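Hypothetical protein Atu3615 (Agrobacterium tumefaciens str. C58, PDB 1ZNP) is of unknown function but belongs to the cupin superfamily (DUF985), small beta-barrel proteins whose relatives range from enzymes to binding and storage proteins. Local coordinates at residues 78-81 / 82-85; 128-131 / 132-135. All coordinates share one frame; numbering follows the deposited sequence.

Contact 1: residues 78-81 / 82-85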
loop_
_atom_site.group_PDB
_atom_site.type_symbol
_atom_site.label_atom_id
_atom_site.label_comp_id
_atom_site.label_asym_id
_atom_site.label_seq_id
_atom_site.Cartn_x
_atom_site.Cartn_y
_atom_site.Cartn_z
ATOM N N SER A 78 1.526 4.659 9.025
ATOM C CA SER A 78 0.888 5.925 9.341
ATOM C C SER A 78 1.981 6.922 9.665
ATOM O O SER A 78 2.527 6.924 10.771
ATOM C CB SER A 78 -0.050 5.765 10.532
ATOM O OG SER A 78 -0.686 6.999 10.813
ATOM N N GLN A 79 2.300 7.770 8.696
ATOM C CA GLN A 79 3.365 8.748 8.860
ATOM C C GLN A 79 3.065 9.817 9.885
ATOM O O GLN A 79 3.853 10.035 10.799
ATOM C CB GLN A 79 3.690 9.414 7.523
ATOM C CG GLN A 79 4.955 10.262 7.545
ATOM C CD GLN A 79 6.193 9.457 7.939
ATOM O OE1 GLN A 79 6.582 8.524 7.241
ATOM N NE2 GLN A 79 6.806 9.813 9.071
ATOM N N ASP A 80 1.919 10.469 9.749
ATOM C CA ASP A 80 1.544 11.553 10.654
ATOM C C ASP A 80 0.691 11.125 11.844
ATOM O O ASP A 80 0.366 11.945 12.702
ATOM C CB ASP A 80 0.806 12.645 9.868
ATOM C CG ASP A 80 -0.625 12.251 9.502
ATOM O OD1 ASP A 80 -0.969 11.048 9.556
ATOM O OD2 ASP A 80 -1.403 13.163 9.148
ATOM N N GLY A 81 0.319 9.850 11.889
ATOM C CA GLY A 81 -0.496 9.369 12.989
ATOM C C GLY A 81 -1.987 9.461 12.713
ATOM O O GLY A 81 -2.804 9.178 13.591
ATOM N N ARG A 82 -2.353 9.864 11.500
ATOM C CA ARG A 82 -3.761 9.967 11.139
ATOM C C ARG A 82 -4.002 9.231 9.827
ATOM O O ARG A 82 -4.786 8.289 9.779
ATOM C CB ARG A 82 -4.167 11.435 11.024
ATOM C CG ARG A 82 -5.673 11.662 10.897
ATOM C CD ARG A 82 -6.457 10.944 12.004
ATOM N NE ARG A 82 -7.782 11.518 12.235
ATOM C CZ ARG A 82 -8.003 12.692 12.827
ATOM N NH1 ARG A 82 -6.980 13.426 13.257
ATOM N NH2 ARG A 82 -9.249 13.134 12.994
ATOM N N GLU A 83 -3.334 9.655 8.760
ATOM C CA GLU A 83 -3.479 8.972 7.481
ATOM C C GLU A 83 -2.817 7.603 7.637
ATOM O O GLU A 83 -1.713 7.496 8.172
ATOM C CB GLU A 83 -2.765 9.727 6.353
ATOM C CG GLU A 83 -3.546 10.864 5.693
ATOM C CD GLU A 83 -3.593 12.138 6.529
ATOM O OE1 GLU A 83 -4.192 13.140 6.063
ATOM O OE2 GLU A 83 -3.030 12.139 7.644
ATOM N N VAL A 84 -3.493 6.557 7.182
ATOM C CA VAL A 84 -2.928 5.220 7.258
ATOM C C VAL A 84 -3.069 4.474 5.917
ATOM O O VAL A 84 -4.073 4.600 5.215
ATOM C CB VAL A 84 -3.566 4.408 8.436
ATOM C CG1 VAL A 84 -5.071 4.583 8.441
ATOM C CG2 VAL A 84 -3.199 2.927 8.322
ATOM N N GLN A 85 -2.027 3.727 5.567
ATOM C CA GLN A 85 -1.970 2.950 4.333
ATOM C C GLN A 85 -1.689 1.501 4.712
ATOM O O GLN A 85 -1.023 1.229 5.717
ATOM C CB GLN A 85 -0.844 3.465 3.435
ATOM C CG GLN A 85 -0.904 4.956 3.156
ATOM C CD GLN A 85 0.444 5.628 3.351
ATOM O OE1 GLN A 85 1.375 5.425 2.558
ATOM N NE2 GLN A 85 0.565 6.427 4.426
#
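D80 reaches across a tight bend and takes two backbone N-H groups on one carboxylate oxygen: OD1 lies 2.7 Å from N of R82 and 2.9 Å from N of E83. The two donors come from different directions. E83 meets OD1 on its syn lone pair, whereas R82 approaches from above the carboxylate plane, with an N-H...O angle of 154°. The first torsion of D80 sets this up: with chi1 at 75°, CG sits between the backbone N and the carbonyl carbon, which brings OD1 to the N-H groups of R82 and E83. Two bonds on one oxygen hold the carboxylate against the bend. The E83 chain, bent at chi2, doubles back to the same carboxylate, the two carboxylate planes 53° apart; the 2.4 Å modelled between OE2 of E83 and OD2 of D80 is so short as to be doubtful. G81, between acid and donors, has a positive phi, where a CB would press on the carbonyl O of D80; the bend therefore calls for glycine.

Nearer the barrel the buried S78 closes the loop. Its OG donates to the carbonyl O of E83 at 2.9 Å, from above the carbonyl plane, and CA of S78 adds a CH...O contact to the same oxygen at 3.3 Å. CB of S78 also packs against CB of V84, 4.3 Å away.

The outer side is looser. R82, although its CB touches OD1 of D80, sends its guanidinium group outward, and Q79 leads away to a weak bond with A105 O. Together these contacts form an Asx turn at D80 within the beta-hairpin loop that joins antiparallel strands 73-78 and 85-89 of the cupin barrel.

Contact 2: residues 128-131 / 132-135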
loop_
_atom_site.group_PDB
_atom_site.type_symbol
_atom_site.label_atom_id
_atom_site.label_comp_id
_atom_site.label_asym_id
_atom_site.label_seq_id
_atom_site.Cartn_x
_atom_site.Cartn_y
_atom_site.Cartn_z
ATOM N N PHE A 128 19.514 0.150 13.416
ATOM C CA PHE A 128 18.568 0.045 14.517
ATOM C C PHE A 128 19.160 0.137 15.908
ATOM O O PHE A 128 20.208 -0.433 16.205
ATOM C CB PHE A 128 17.750 -1.235 14.450
ATOM C CG PHE A 128 16.644 -1.277 15.458
ATOM C CD1 PHE A 128 16.847 -1.809 16.730
ATOM C CD2 PHE A 128 15.406 -0.708 15.162
ATOM C CE1 PHE A 128 15.835 -1.771 17.697
ATOM C CE2 PHE A 128 14.390 -0.667 16.122
ATOM C CZ PHE A 128 14.607 -1.198 17.389
ATOM N N ALA A 129 18.445 0.857 16.760
ATOM C CA ALA A 129 18.820 1.069 18.147
ATOM C C ALA A 129 17.553 1.306 18.969
ATOM O O ALA A 129 16.731 2.170 18.628
ATOM C CB ALA A 129 19.743 2.272 18.261
ATOM N N PHE A 130 17.394 0.543 20.048
ATOM C CA PHE A 130 16.224 0.693 20.897
ATOM C C PHE A 130 16.121 2.108 21.462
ATOM O O PHE A 130 15.057 2.527 21.913
ATOM C CB PHE A 130 16.227 -0.357 22.005
ATOM C CG PHE A 130 15.793 -1.716 21.545
ATOM C CD1 PHE A 130 16.728 -2.706 21.259
ATOM C CD2 PHE A 130 14.442 -2.002 21.366
ATOM C CE1 PHE A 130 16.326 -3.957 20.801
ATOM C CE2 PHE A 130 14.030 -3.254 20.909
ATOM C CZ PHE A 130 14.974 -4.232 20.626
ATOM N N SER A 131 17.224 2.855 21.424
ATOM C CA SER A 131 17.189 4.243 21.887
ATOM C C SER A 131 16.441 5.087 20.844
ATOM O O SER A 131 16.214 6.284 21.035
ATOM C CB SER A 131 18.601 4.790 22.086
ATOM O OG SER A 131 19.531 4.132 21.249
ATOM N N SER A 132 16.062 4.448 19.743
ATOM C CA SER A 132 15.324 5.114 18.670
ATOM C C SER A 132 14.076 4.293 18.346
ATOM O O SER A 132 13.600 4.260 17.208
ATOM C CB SER A 132 16.204 5.235 17.430
ATOM O OG SER A 132 17.331 6.041 17.715
ATOM N N PHE A 133 13.564 3.630 19.374
ATOM C CA PHE A 133 12.398 2.777 19.271
ATOM C C PHE A 133 11.326 3.323 20.200
ATOM O O PHE A 133 11.597 3.626 21.360
ATOM C CB PHE A 133 12.777 1.371 19.707
ATOM C CG PHE A 133 11.683 0.369 19.547
ATOM C CD1 PHE A 133 11.433 -0.213 18.302
ATOM C CD2 PHE A 133 10.897 -0.003 20.637
ATOM C CE1 PHE A 133 10.418 -1.150 18.136
ATOM C CE2 PHE A 133 9.872 -0.940 20.487
ATOM C CZ PHE A 133 9.631 -1.519 19.228
ATOM N N VAL A 134 10.110 3.460 19.687
ATOM C CA VAL A 134 9.005 3.960 20.488
ATOM C C VAL A 134 7.718 3.272 20.088
ATOM O O VAL A 134 7.422 3.123 18.899
ATOM C CB VAL A 134 8.785 5.461 20.300
ATOM C CG1 VAL A 134 7.671 5.926 21.228
ATOM C CG2 VAL A 134 10.063 6.216 20.562
HETATM N N MSE A 135 6.945 2.864 21.083
HETATM C CA MSE A 135 5.679 2.201 20.825
HETATM C C MSE A 135 4.526 3.086 21.231
HETATM O O MSE A 135 4.693 4.021 22.017
HETATM C CB MSE A 135 5.603 0.895 21.601
HETATM C CG MSE A 135 6.594 -0.122 21.127
HETATM SE SE MSE A 135 6.510 -1.693 22.190
HETATM C CE MSE A 135 4.834 -2.408 21.507
HETATM O O HOH W 1 19.442 6.574 19.273
#
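F133 meets two other phenylalanines, F128 and F130, in an aromatic cluster. The F130 ring turns its edge to the face of the F133 ring, centroids 5.6 Å apart and planes at 66°; CD2 of F130 leads, 4.1 Å from CG of F133. These two side chains run next to each other in the same direction. F128 arrives differently: its far tip, CZ, lies 3.4 Å from CD1 of F133, which sits at the F128 ring edge close to its plane. With CG anti to the backbone N (chi1 -176°), F133 turns its ring back toward F128 and F130. F128 also places CE1 3.6 Å above the plane of the F130 ring, over its centre, and so touches both partners. On the strand side, F133 meets the ring of H56.

Backbone bonds hold the turn between F128 and F133. It includes a 3-10 segment at 130-131 and leads directly into strand 133-135, which pairs antiparallel with strand 56-58 beside the main sheet of the cupin fold. N of S132 donates to O of A129 at 2.6 Å, while N of F133 makes a weak bond to O of F130 at 3.1 Å.

Polar side chains lie on another side of the turn. A water donates to OG of S132 at 2.7 Å and lies 3.1 Å from OG of S131, bridging the neighbouring serines. OG of S132 also bonds to OD1 of D60, which ties the buried serine to the chain just beyond strand 56-58.

Overall arrangement
Contact 1 closes at residue 85, well before contact 2 opens at residue 128, and both belong to the same cupin domain. Their centres are about 19 Å apart and their nearest atoms about 10 Å, with no touch between them. Contact 1 connects strands 73-78 and 85-89 of the large mixed sheet at the surface, about 17 Å from the chain centre. Contact 2, about 13 Å from that centre and partly buried, follows strand 117-124 of the same sheet and leads into the small two-stranded sheet 56-58/133-135. Residues 78-85 thus turn the chain within the main sheet, whereas 128-135 carry it from that sheet to the small one.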